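Local atomic coordinates of putative regulatory protein SCO4313 (Streptomyces coelicolor, PDB entry 2OI8), a protein that probably acts as a TetR-type transcriptional regulator, binding cis-regulatory DNA through an N-terminal helix-turn-helix. Residues Leu37-Ile42 / Pro51-Tyr56; Ala98-Leu101 / Arg106-Leu109; Thr158-Ala163 / Ser171-Ala176. All coordinates share one frame; numbering follows the deposited sequence.

Following the chain from its N terminus, interaction 1 comes first and closes the turn between helices 39-45 and 50-54, within the predicted DNA-binding unit. Interaction 2 folds helix 104-111 back on helix 89-102 across a short connection. The centres of interactions 1 and 2 are about 25 Å apart, although their nearest atoms are only about 6 Å apart. Interaction 3 then pins the loop that follows helix 151-158 onto the start of helix 170-191, on the other side of the chain's centre from interaction 1. The three loops lie in series, none enclosing or crossing another. Helix 170-191 links the last two, since Tyr107 of interaction 2 also packs on it.

Interaction 1: residues Leu37-Ile42 / Pro51-Tyr56; sequences LSLNAI and PALYRY
Leu39 and Leu53 meet in the buried angle between the two helices of the helix-turn-helix, predicted here for residues 38-57 and the motif by which TetR-family proteins bind DNA. Followed outward, Leu39 first places CB beside the Tyr54 ring, 3.7 Å from Tyr54 CE1. Its CG lies anti to the carbonyl carbon (chi1 -73°), and from there the two methyls part. CD1 goes over one face of the tyrosine in a CH-pi contact, 3.7 Å from the centroid of the Tyr54 ring and 17° off its normal. CD2 turns inward and touches Leu53 CD1 at 3.6 Å.

The second methyl of Leu53, CD2, reaches Ile42 CG2 at 3.8 Å, the two side chains meeting at about a right angle, so one leucine fills the space against both Leu39 and Ile42. With an alanine here instead of Leu53, both methyls are gone, which is likely to leave a gap against Leu39 CD2 and Ile42 CG2. Beyond the motif, Leu39 also rests on Leu63 of helix 60-84 and Ile42 on Gln28 of helix 14-32, while within it Leu53 packs on Met48 of the intervening turn. The outer side is polar: Asn40 ND2 comes to the edge of the Tyr54 ring, and a water molecule accepts from Asn40 N at 2.8 Å while hydrogen-bonding Tyr54 OH at 2.9 Å.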
ATOM      1  N   LEU A  37      -6.139  11.955  14.135  1.00 26.83           N
ATOM      2  CA  LEU A  37      -6.706  13.203  13.606  1.00 26.10           C
ATOM      3  C   LEU A  37      -7.936  13.688  14.390  1.00 25.37           C
ATOM      4  O   LEU A  37      -8.906  12.954  14.538  1.00 25.66           O
ATOM      5  CB  LEU A  37      -7.053  12.995  12.130  1.00 26.31           C
ATOM      6  CG  LEU A  37      -7.961  13.965  11.378  1.00 26.01           C
ATOM      7  CD1 LEU A  37      -7.384  15.388  11.341  1.00 26.93           C
ATOM      8  CD2 LEU A  37      -8.178  13.430   9.982  1.00 25.75           C
ATOM      9  N   SER A  38      -7.903  14.928  14.875  1.00 24.54           N
ATOM     10  CA  SER A  38      -8.963  15.423  15.766  1.00 23.38           C
ATOM     11  C   SER A  38      -9.431  16.862  15.522  1.00 22.62           C
ATOM     12  O   SER A  38      -8.635  17.797  15.525  1.00 22.78           O
ATOM     13  CB  SER A  38      -8.531  15.279  17.228  1.00 23.38           C
ATOM     14  OG  SER A  38      -7.633  16.309  17.598  1.00 21.98           O
ATOM     15  N   LEU A  39     -10.740  17.025  15.360  1.00 21.71           N
ATOM     16  CA  LEU A  39     -11.363  18.329  15.178  1.00 21.18           C
ATOM     17  C   LEU A  39     -11.058  19.321  16.294  1.00 21.49           C
ATOM     18  O   LEU A  39     -11.076  20.534  16.071  1.00 21.28           O
ATOM     19  CB  LEU A  39     -12.869  18.186  15.013  1.00 20.63           C
ATOM     20  CG  LEU A  39     -13.338  17.611  13.681  1.00 19.71           C
ATOM     21  CD1 LEU A  39     -14.822  17.344  13.731  1.00 18.96           C
ATOM     22  CD2 LEU A  39     -13.041  18.582  12.570  1.00 21.47           C
ATOM     23  N   ASN A  40     -10.767  18.811  17.484  1.00 21.46           N
ATOM     24  CA  ASN A  40     -10.419  19.673  18.606  1.00 21.54           C
ATOM     25  C   ASN A  40      -9.065  20.342  18.514  1.00 21.46           C
ATOM     26  O   ASN A  40      -8.913  21.485  18.956  1.00 21.20           O
ATOM     27  CB  ASN A  40     -10.495  18.908  19.904  1.00 21.74           C
ATOM     28  CG  ASN A  40     -11.832  19.042  20.569  1.00 22.87           C
ATOM     29  OD1 ASN A  40     -12.053  18.464  21.629  1.00 25.76           O
ATOM     30  ND2 ASN A  40     -12.736  19.815  19.966  1.00 23.82           N
ATOM     31  N   ALA A  41      -8.086  19.623  17.971  1.00 21.28           N
ATOM     32  CA  ALA A  41      -6.764  20.179  17.749  1.00 21.81           C
ATOM     33  C   ALA A  41      -6.825  21.245  16.649  1.00 22.47           C
ATOM     34  O   ALA A  41      -6.189  22.296  16.754  1.00 22.58           O
ATOM     35  CB  ALA A  41      -5.786  19.091  17.386  1.00 21.57           C
ATOM     36  N   ILE A  42      -7.601  20.956  15.603  1.00 23.03           N
ATOM     37  CA  ILE A  42      -7.926  21.923  14.557  1.00 23.02           C
ATOM     38  C   ILE A  42      -8.530  23.187  15.170  1.00 23.58           C
ATOM     39  O   ILE A  42      -8.012  24.283  14.968  1.00 23.58           O
ATOM     40  CB  ILE A  42      -8.918  21.331  13.528  1.00 22.94           C
ATOM     41  CG1 ILE A  42      -8.514  19.890  13.114  1.00 22.08           C
ATOM     42  CG2 ILE A  42      -9.082  22.271  12.345  1.00 22.68           C
ATOM     43  CD1 ILE A  42      -8.155  19.686  11.663  1.00 18.89           C
ATOM     44  N   PRO A  51     -17.096  23.287  19.264  1.00 32.00           N
ATOM     45  CA  PRO A  51     -18.411  23.352  18.615  1.00 30.98           C
ATOM     46  C   PRO A  51     -18.408  23.973  17.206  1.00 29.74           C
ATOM     47  O   PRO A  51     -18.874  23.330  16.271  1.00 29.91           O
ATOM     48  CB  PRO A  51     -19.256  24.199  19.593  1.00 30.87           C
ATOM     49  CG  PRO A  51     -18.323  24.592  20.733  1.00 31.32           C
ATOM     50  CD  PRO A  51     -17.216  23.589  20.703  1.00 32.03           C
ATOM     51  N   ALA A  52     -17.890  25.194  17.058  1.00 28.25           N
ATOM     52  CA  ALA A  52     -17.905  25.908  15.764  1.00 26.63           C
ATOM     53  C   ALA A  52     -17.343  25.062  14.614  1.00 25.34           C
ATOM     54  O   ALA A  52     -17.905  25.035  13.512  1.00 24.95           O
ATOM     55  CB  ALA A  52     -17.159  27.242  15.872  1.00 26.64           C
ATOM     56  N   LEU A  53     -16.249  24.355  14.906  1.00 23.73           N
ATOM     57  CA  LEU A  53     -15.615  23.438  13.972  1.00 21.77           C
ATOM     58  C   LEU A  53     -16.566  22.302  13.613  1.00 20.51           C
ATOM     59  O   LEU A  53     -16.551  21.825  12.479  1.00 20.26           O
ATOM     60  CB  LEU A  53     -14.328  22.886  14.580  1.00 22.03           C
ATOM     61  CG  LEU A  53     -13.068  22.689  13.725  1.00 22.28           C
ATOM     62  CD1 LEU A  53     -13.377  22.148  12.347  1.00 22.54           C
ATOM     63  CD2 LEU A  53     -12.261  23.962  13.590  1.00 23.67           C
ATOM     64  N   TYR A  54     -17.409  21.886  14.559  1.00 18.84           N
ATOM     65  CA  TYR A  54     -18.437  20.869  14.268  1.00 17.69           C
ATOM     66  C   TYR A  54     -19.609  21.395  13.433  1.00 16.67           C
ATOM     67  O   TYR A  54     -20.307  20.617  12.787  1.00 16.34           O
ATOM     68  CB  TYR A  54     -18.929  20.174  15.550  1.00 17.93           C
ATOM     69  CG  TYR A  54     -17.920  19.194  16.100  1.00 18.28           C
ATOM     70  CD1 TYR A  54     -16.736  19.652  16.685  1.00 17.95           C
ATOM     71  CD2 TYR A  54     -18.136  17.802  16.024  1.00 18.42           C
ATOM     72  CE1 TYR A  54     -15.794  18.769  17.185  1.00 18.00           C
ATOM     73  CE2 TYR A  54     -17.191  16.899  16.525  1.00 16.96           C
ATOM     74  CZ  TYR A  54     -16.021  17.402  17.106  1.00 17.70           C
ATOM     75  OH  TYR A  54     -15.051  16.565  17.602  1.00 17.83           O
ATOM     76  N   ARG A  55     -19.815  22.711  13.432  1.00 15.50           N
ATOM     77  CA  ARG A  55     -20.779  23.318  12.519  1.00 14.57           C
ATOM     78  C   ARG A  55     -20.254  23.360  11.061  1.00 13.56           C
ATOM     79  O   ARG A  55     -20.991  23.732  10.151  1.00 13.11           O
ATOM     80  CB  ARG A  55     -21.250  24.719  13.031  1.00 14.79           C
ATOM     81  N   TYR A  56     -18.994  22.955  10.862  1.00 12.51           N
ATOM     82  CA  TYR A  56     -18.421  22.672   9.531  1.00 12.01           C
ATOM     83  C   TYR A  56     -18.277  21.185   9.171  1.00 11.69           C
ATOM     84  O   TYR A  56     -18.388  20.815   8.007  1.00 11.83           O
ATOM     85  CB  TYR A  56     -17.045  23.310   9.369  1.00 11.92           C
ATOM     86  CG  TYR A  56     -17.081  24.804   9.176  1.00 10.53           C
ATOM     87  CD1 TYR A  56     -17.320  25.356   7.926  1.00 11.20           C
ATOM     88  CD2 TYR A  56     -16.832  25.651  10.238  1.00  7.11           C
ATOM     89  CE1 TYR A  56     -17.347  26.745   7.747  1.00 14.00           C
ATOM     90  CE2 TYR A  56     -16.844  27.006  10.086  1.00 12.49           C
ATOM     91  CZ  TYR A  56     -17.117  27.559   8.846  1.00 13.06           C
ATOM     92  OH  TYR A  56     -17.129  28.913   8.720  1.00 12.80           O
TER
HETATM   93  O   HOH W   1     -12.209  16.530  18.338  1.00 49.79           O

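Interaction 2: residues Ala98-Leu101 / Arg106-Leu109; sequences AWAL and RYFL
The guanidinium of Arg106 lies flat on the indole of Trp99, a cation-pi stack with planes 9° apart and centres separated by 3.8 Å. Its central carbon sits closest to the pyrrole part of the ring, Arg106 CZ being 3.2 Å from Trp99 NE1, while Arg106 NE follows toward the fused bond, 3.6 Å from Trp99 CE2. A bend at chi3 (51°) turns the otherwise extended arginine back over the ring. In the same pose Arg106 NH2 donates to Trp99 O at 3.1 Å, the acceptor lying in the guanidinium plane, so one residue supplies both the face and the carbonyl that fix the group's rotation.

These residues join helices 89-102 and 104-111, consecutive helices of the TetR-type C-terminal domain separated by a break of a single residue, Asp103, whose OD1 accepts from Arg106 N. The apolar side of the contact is equally close and buried: Tyr107 CD2 touches Ala100 CB at 3.7 Å and Trp99 CZ3 at 3.8 Å, the tyrosine and tryptophan side chains crossing at about a right angle. Tyr107 OH is hydrogen-bonded to His184 ND1 of helix 170-191, and Trp99 NE1 to Ser74 OG of helix 60-84.

Against this close packing stands a hydrated side, where Arg106 is only partly exposed. A water over the indole face donates to Trp99 O at 2.6 Å and accepts from Arg106 NE at 3.0 Å, bridging the same two residues beside their direct bond.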
ATOM      1  N   ALA A  98       2.958  10.695 -11.215  1.00  9.62           N
ATOM      2  CA  ALA A  98       3.199  12.068 -10.746  1.00  9.70           C
ATOM      3  C   ALA A  98       2.189  12.481  -9.690  1.00  9.64           C
ATOM      4  O   ALA A  98       2.547  13.100  -8.685  1.00  9.45           O
ATOM      5  CB  ALA A  98       3.182  13.041 -11.924  1.00  9.78           C
ATOM      6  N   TRP A  99       0.928  12.130  -9.924  1.00  9.81           N
ATOM      7  CA  TRP A  99      -0.113  12.341  -8.929  1.00  9.92           C
ATOM      8  C   TRP A  99       0.279  11.624  -7.619  1.00 10.48           C
ATOM      9  O   TRP A  99       0.195  12.210  -6.522  1.00 11.09           O
ATOM     10  CB  TRP A  99      -1.475  11.857  -9.441  1.00  9.18           C
ATOM     11  CG  TRP A  99      -2.539  11.994  -8.400  1.00  9.47           C
ATOM     12  CD1 TRP A  99      -3.311  13.087  -8.160  1.00  9.22           C
ATOM     13  CD2 TRP A  99      -2.938  11.005  -7.434  1.00 10.13           C
ATOM     14  NE1 TRP A  99      -4.166  12.852  -7.107  1.00 10.09           N
ATOM     15  CE2 TRP A  99      -3.956  11.582  -6.640  1.00 10.16           C
ATOM     16  CE3 TRP A  99      -2.525   9.699  -7.155  1.00  9.07           C
ATOM     17  CZ2 TRP A  99      -4.570  10.896  -5.600  1.00  9.32           C
ATOM     18  CZ3 TRP A  99      -3.136   9.018  -6.122  1.00  8.77           C
ATOM     19  CH2 TRP A  99      -4.152   9.618  -5.358  1.00  9.48           C
ATOM     20  N   ALA A 100       0.700  10.363  -7.731  1.00  9.68           N
ATOM     21  CA  ALA A 100       1.177   9.612  -6.574  1.00  8.98           C
ATOM     22  C   ALA A 100       2.373  10.305  -5.930  1.00  8.74           C
ATOM     23  O   ALA A 100       2.391  10.563  -4.722  1.00  8.78           O
ATOM     24  CB  ALA A 100       1.545   8.172  -6.973  1.00  8.39           C
ATOM     25  N   LEU A 101       3.379  10.610  -6.725  1.00  8.62           N
ATOM     26  CA  LEU A 101       4.595  11.152  -6.141  1.00  9.07           C
ATOM     27  C   LEU A 101       4.398  12.599  -5.726  1.00  8.74           C
ATOM     28  O   LEU A 101       5.125  13.110  -4.884  1.00  8.84           O
ATOM     29  CB  LEU A 101       5.805  10.987  -7.076  1.00  8.83           C
ATOM     30  CG  LEU A 101       6.193   9.538  -7.407  1.00 10.53           C
ATOM     31  CD1 LEU A 101       7.320   9.501  -8.420  1.00 10.65           C
ATOM     32  CD2 LEU A 101       6.575   8.721  -6.158  1.00 10.17           C
ATOM     33  N   ARG A 106      -1.593  11.960   0.404  1.00 10.06           N
ATOM     34  CA  ARG A 106      -2.863  11.808  -0.275  1.00  9.62           C
ATOM     35  C   ARG A 106      -3.010  10.393  -0.869  1.00  9.79           C
ATOM     36  O   ARG A 106      -4.077   9.786  -0.769  1.00 10.46           O
ATOM     37  CB  ARG A 106      -2.989  12.871  -1.344  1.00  9.53           C
ATOM     38  CG  ARG A 106      -4.325  12.947  -2.042  1.00 10.47           C
ATOM     39  CD  ARG A 106      -4.270  14.024  -3.123  1.00 11.71           C
ATOM     40  NE  ARG A 106      -3.106  13.846  -3.999  1.00 13.37           N
ATOM     41  CZ  ARG A 106      -2.708  14.734  -4.906  1.00 14.32           C
ATOM     42  NH1 ARG A 106      -3.382  15.865  -5.064  1.00 14.41           N
ATOM     43  NH2 ARG A 106      -1.645  14.491  -5.665  1.00 13.85           N
ATOM     44  N   TYR A 107      -1.939   9.857  -1.455  1.00  9.39           N
ATOM     45  CA  TYR A 107      -1.955   8.519  -2.030  1.00  8.65           C
ATOM     46  C   TYR A 107      -2.357   7.501  -0.959  1.00  9.05           C
ATOM     47  O   TYR A 107      -3.221   6.634  -1.186  1.00  8.78           O
ATOM     48  CB  TYR A 107      -0.567   8.180  -2.629  1.00  8.54           C
ATOM     49  CG  TYR A 107      -0.448   6.768  -3.212  1.00  6.75           C
ATOM     50  CD1 TYR A 107      -0.031   5.705  -2.410  1.00  3.72           C
ATOM     51  CD2 TYR A 107      -0.744   6.504  -4.575  1.00  4.75           C
ATOM     52  CE1 TYR A 107       0.082   4.385  -2.923  1.00  3.67           C
ATOM     53  CE2 TYR A 107      -0.626   5.181  -5.114  1.00  3.07           C
ATOM     54  CZ  TYR A 107      -0.224   4.141  -4.274  1.00  6.95           C
ATOM     55  OH  TYR A 107      -0.098   2.841  -4.745  1.00 10.18           O
ATOM     56  N   PHE A 108      -1.749   7.629   0.216  1.00  9.01           N
ATOM     57  CA  PHE A 108      -1.923   6.637   1.261  1.00  9.88           C
ATOM     58  C   PHE A 108      -3.239   6.721   1.996  1.00  9.92           C
ATOM     59  O   PHE A 108      -3.682   5.738   2.570  1.00  9.08           O
ATOM     60  CB  PHE A 108      -0.778   6.692   2.251  1.00 10.44           C
ATOM     61  CG  PHE A 108       0.493   6.051   1.740  1.00 11.52           C
ATOM     62  CD1 PHE A 108       0.475   4.739   1.244  1.00 12.21           C
ATOM     63  CD2 PHE A 108       1.715   6.743   1.791  1.00 10.49           C
ATOM     64  CE1 PHE A 108       1.681   4.121   0.779  1.00 14.51           C
ATOM     65  CE2 PHE A 108       2.909   6.144   1.355  1.00 11.49           C
ATOM     66  CZ  PHE A 108       2.897   4.834   0.843  1.00 12.50           C
ATOM     67  N   LEU A 109      -3.875   7.886   1.973  1.00 10.15           N
ATOM     68  CA  LEU A 109      -5.202   7.990   2.546  1.00 10.70           C
ATOM     69  C   LEU A 109      -6.176   7.077   1.742  1.00 11.03           C
ATOM     70  O   LEU A 109      -7.065   6.452   2.309  1.00 11.26           O
ATOM     71  CB  LEU A 109      -5.630   9.465   2.582  1.00 10.95           C
ATOM     72  CG  LEU A 109      -6.931   9.810   3.327  1.00 12.18           C
ATOM     73  CD1 LEU A 109      -6.820   9.763   4.874  1.00 10.65           C
ATOM     74  CD2 LEU A 109      -7.456  11.150   2.862  1.00  8.84           C
TER
HETATM   75  O   HOH W   2      -1.202  11.590  -4.426  1.00 45.64           O

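Interaction 3: residues Thr158-Ala163 / Ser171-Ala176; sequences THRQWA and SALHRA
Leu173 enters between Arg160 and Trp162, and its CD1 methyl serves both. It lies 3.6 Å from Arg160 CB and over the centre of one guanidinium face, 3.9 Å from Arg160 CZ. Because the arginine chain folds at its third torsion (-74°), its guanidinium comes round the methyl, and aliphatic root and charged head touch the same atom. On the other partner, Leu173 CD1 is 3.8 Å from Trp162 CZ2, and Leu173 CB meets the six-membered ring obliquely, 3.7 Å from Trp162 CH2, the two side chains coming from opposite directions. Leu173 CD2 makes a looser contact with Ala163 CB at 4.3 Å.

The contact fastens an irregular loop of the TetR-type C-terminal domain to the first turn of helix 170-191. Around this first shell, polar bonds hold parts of the loop. Trp162 NE1 donates to His159 O at 3.3 Å, a bent bond of 145°, tying the indole back to its own loop, while Arg160 NH2 donates to Ala168 O. Farther out, Met132 and Val136 of helix 129-139 pack on Trp162 and Leu173 respectively, and Met198 of the second subunit also packs against Trp162.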
ATOM      1  N   THR A 158     -19.588 -12.080 -16.188  1.00 30.24           N
ATOM      2  CA  THR A 158     -20.694 -12.098 -15.241  1.00 29.41           C
ATOM      3  C   THR A 158     -20.439 -11.129 -14.052  1.00 28.64           C
ATOM      4  O   THR A 158     -21.350 -10.831 -13.273  1.00 28.33           O
ATOM      5  CB  THR A 158     -21.058 -13.576 -14.816  1.00 29.48           C
ATOM      6  OG1 THR A 158     -22.210 -13.584 -13.965  1.00 29.18           O
ATOM      7  CG2 THR A 158     -19.883 -14.294 -14.120  1.00 29.75           C
ATOM      8  N   HIS A 159     -19.213 -10.605 -13.957  1.00 27.76           N
ATOM      9  CA  HIS A 159     -18.798  -9.759 -12.829  1.00 26.84           C
ATOM     10  C   HIS A 159     -18.177  -8.419 -13.251  1.00 26.16           C
ATOM     11  O   HIS A 159     -16.955  -8.244 -13.207  1.00 26.29           O
ATOM     12  CB  HIS A 159     -17.834 -10.534 -11.926  1.00 26.75           C
ATOM     13  CG  HIS A 159     -18.480 -11.660 -11.184  1.00 26.99           C
ATOM     14  ND1 HIS A 159     -18.423 -12.968 -11.618  1.00 26.98           N
ATOM     15  CD2 HIS A 159     -19.209 -11.675 -10.041  1.00 27.38           C
ATOM     16  CE1 HIS A 159     -19.085 -13.741 -10.775  1.00 27.49           C
ATOM     17  NE2 HIS A 159     -19.575 -12.981  -9.810  1.00 27.75           N
ATOM     18  N   ARG A 160     -19.021  -7.465 -13.639  1.00 25.05           N
ATOM     19  CA  ARG A 160     -18.525  -6.223 -14.242  1.00 23.89           C
ATOM     20  C   ARG A 160     -19.363  -4.984 -13.951  1.00 23.22           C
ATOM     21  O   ARG A 160     -19.087  -3.910 -14.505  1.00 22.97           O
ATOM     22  CB  ARG A 160     -18.376  -6.393 -15.751  1.00 23.86           C
ATOM     23  CG  ARG A 160     -19.677  -6.749 -16.453  1.00 23.30           C
ATOM     24  CD  ARG A 160     -19.388  -7.258 -17.834  1.00 22.10           C
ATOM     25  NE  ARG A 160     -19.007  -6.178 -18.743  1.00 21.34           N
ATOM     26  CZ  ARG A 160     -18.158  -6.318 -19.759  1.00 21.28           C
ATOM     27  NH1 ARG A 160     -17.567  -7.486 -19.995  1.00 21.69           N
ATOM     28  NH2 ARG A 160     -17.886  -5.281 -20.537  1.00 20.93           N
ATOM     29  N   GLN A 161     -20.371  -5.142 -13.089  1.00 22.23           N
ATOM     30  CA  GLN A 161     -21.269  -4.055 -12.677  1.00 21.39           C
ATOM     31  C   GLN A 161     -20.551  -2.723 -12.415  1.00 20.72           C
ATOM     32  O   GLN A 161     -21.189  -1.678 -12.307  1.00 20.76           O
ATOM     33  CB  GLN A 161     -22.094  -4.477 -11.454  1.00 21.39           C
ATOM     34  N   TRP A 162     -19.226  -2.773 -12.327  1.00 19.89           N
ATOM     35  CA  TRP A 162     -18.384  -1.590 -12.196  1.00 19.24           C
ATOM     36  C   TRP A 162     -17.910  -1.029 -13.555  1.00 19.46           C
ATOM     37  O   TRP A 162     -16.770  -0.566 -13.663  1.00 19.94           O
ATOM     38  CB  TRP A 162     -17.160  -1.939 -11.340  1.00 18.43           C
ATOM     39  CG  TRP A 162     -16.426  -3.140 -11.866  1.00 17.30           C
ATOM     40  CD1 TRP A 162     -16.748  -4.440 -11.647  1.00 16.72           C
ATOM     41  CD2 TRP A 162     -15.280  -3.148 -12.726  1.00 16.27           C
ATOM     42  NE1 TRP A 162     -15.871  -5.269 -12.306  1.00 16.89           N
ATOM     43  CE2 TRP A 162     -14.960  -4.503 -12.980  1.00 16.62           C
ATOM     44  CE3 TRP A 162     -14.494  -2.150 -13.311  1.00 16.11           C
ATOM     45  CZ2 TRP A 162     -13.881  -4.885 -13.787  1.00 16.73           C
ATOM     46  CZ3 TRP A 162     -13.419  -2.536 -14.120  1.00 16.41           C
ATOM     47  CH2 TRP A 162     -13.122  -3.886 -14.341  1.00 16.57           C
ATOM     48  N   ALA A 163     -18.759  -1.066 -14.586  1.00 19.46           N
ATOM     49  CA  ALA A 163     -18.416  -0.454 -15.886  1.00 19.26           C
ATOM     50  C   ALA A 163     -19.595  -0.364 -16.851  1.00 19.19           C
ATOM     51  O   ALA A 163     -20.746  -0.231 -16.437  1.00 19.01           O
ATOM     52  CB  ALA A 163     -17.250  -1.189 -16.543  1.00 19.28           C
ATOM     53  N   SER A 171     -11.670  -8.801 -21.663  1.00 27.01           N
ATOM     54  CA  SER A 171     -10.195  -8.749 -21.684  1.00 26.84           C
ATOM     55  C   SER A 171      -9.664  -7.334 -21.474  1.00 26.61           C
ATOM     56  O   SER A 171      -8.608  -7.144 -20.856  1.00 26.58           O
ATOM     57  CB  SER A 171      -9.616  -9.356 -22.962  1.00 26.75           C
ATOM     58  OG  SER A 171     -10.297  -8.896 -24.108  1.00 27.26           O
ATOM     59  N   ALA A 172     -10.415  -6.353 -21.970  1.00 26.48           N
ATOM     60  CA  ALA A 172     -10.103  -4.948 -21.738  1.00 25.98           C
ATOM     61  C   ALA A 172     -10.279  -4.602 -20.270  1.00 25.84           C
ATOM     62  O   ALA A 172      -9.493  -3.837 -19.721  1.00 26.17           O
ATOM     63  CB  ALA A 172     -10.969  -4.053 -22.614  1.00 25.95           C
ATOM     64  N   LEU A 173     -11.299  -5.166 -19.622  1.00 25.62           N
ATOM     65  CA  LEU A 173     -11.491  -4.918 -18.185  1.00 25.37           C
ATOM     66  C   LEU A 173     -10.375  -5.585 -17.386  1.00 25.42           C
ATOM     67  O   LEU A 173      -9.864  -5.016 -16.412  1.00 25.96           O
ATOM     68  CB  LEU A 173     -12.855  -5.400 -17.676  1.00 25.14           C
ATOM     69  CG  LEU A 173     -14.190  -4.930 -18.268  1.00 25.12           C
ATOM     70  CD1 LEU A 173     -15.336  -5.254 -17.311  1.00 24.52           C
ATOM     71  CD2 LEU A 173     -14.185  -3.454 -18.600  1.00 24.61           C
ATOM     72  N   HIS A 174     -10.004  -6.791 -17.808  1.00 25.22           N
ATOM     73  CA  HIS A 174      -8.892  -7.530 -17.222  1.00 24.94           C
ATOM     74  C   HIS A 174      -7.586  -6.730 -17.344  1.00 24.80           C
ATOM     75  O   HIS A 174      -6.857  -6.534 -16.355  1.00 24.26           O
ATOM     76  CB  HIS A 174      -8.754  -8.877 -17.920  1.00 25.05           C
ATOM     77  CG  HIS A 174      -7.680  -9.751 -17.349  1.00 25.14           C
ATOM     78  ND1 HIS A 174      -6.763  -9.301 -16.422  1.00 24.19           N
ATOM     79  CD2 HIS A 174      -7.347 -11.036 -17.612  1.00 24.25           C
ATOM     80  CE1 HIS A 174      -5.920 -10.275 -16.128  1.00 24.68           C
ATOM     81  NE2 HIS A 174      -6.253 -11.337 -16.840  1.00 25.05           N
ATOM     82  N   ARG A 175      -7.302  -6.257 -18.554  1.00 24.20           N
ATOM     83  CA  ARG A 175      -6.160  -5.385 -18.759  1.00 24.10           C
ATOM     84  C   ARG A 175      -6.201  -4.143 -17.852  1.00 23.57           C
ATOM     85  O   ARG A 175      -5.198  -3.801 -17.232  1.00 23.75           O
ATOM     86  CB  ARG A 175      -6.068  -4.979 -20.217  1.00 24.49           C
ATOM     87  CG  ARG A 175      -4.912  -4.053 -20.492  1.00 25.97           C
ATOM     88  CD  ARG A 175      -4.812  -3.804 -21.963  1.00 28.60           C
ATOM     89  NE  ARG A 175      -4.477  -5.037 -22.656  1.00 29.77           N
ATOM     90  CZ  ARG A 175      -3.617  -5.086 -23.661  1.00 31.69           C
ATOM     91  NH1 ARG A 175      -3.025  -3.963 -24.067  1.00 32.92           N
ATOM     92  NH2 ARG A 175      -3.341  -6.243 -24.250  1.00 30.98           N
ATOM     93  N   ALA A 176      -7.353  -3.473 -17.767  1.00 22.93           N
ATOM     94  CA  ALA A 176      -7.502  -2.296 -16.882  1.00 22.00           C
ATOM     95  C   ALA A 176      -7.167  -2.581 -15.406  1.00 21.40           C
ATOM     96  O   ALA A 176      -6.455  -1.820 -14.746  1.00 21.72           O
ATOM     97  CB  ALA A 176      -8.904  -1.707 -17.007  1.00 21.80           C
TER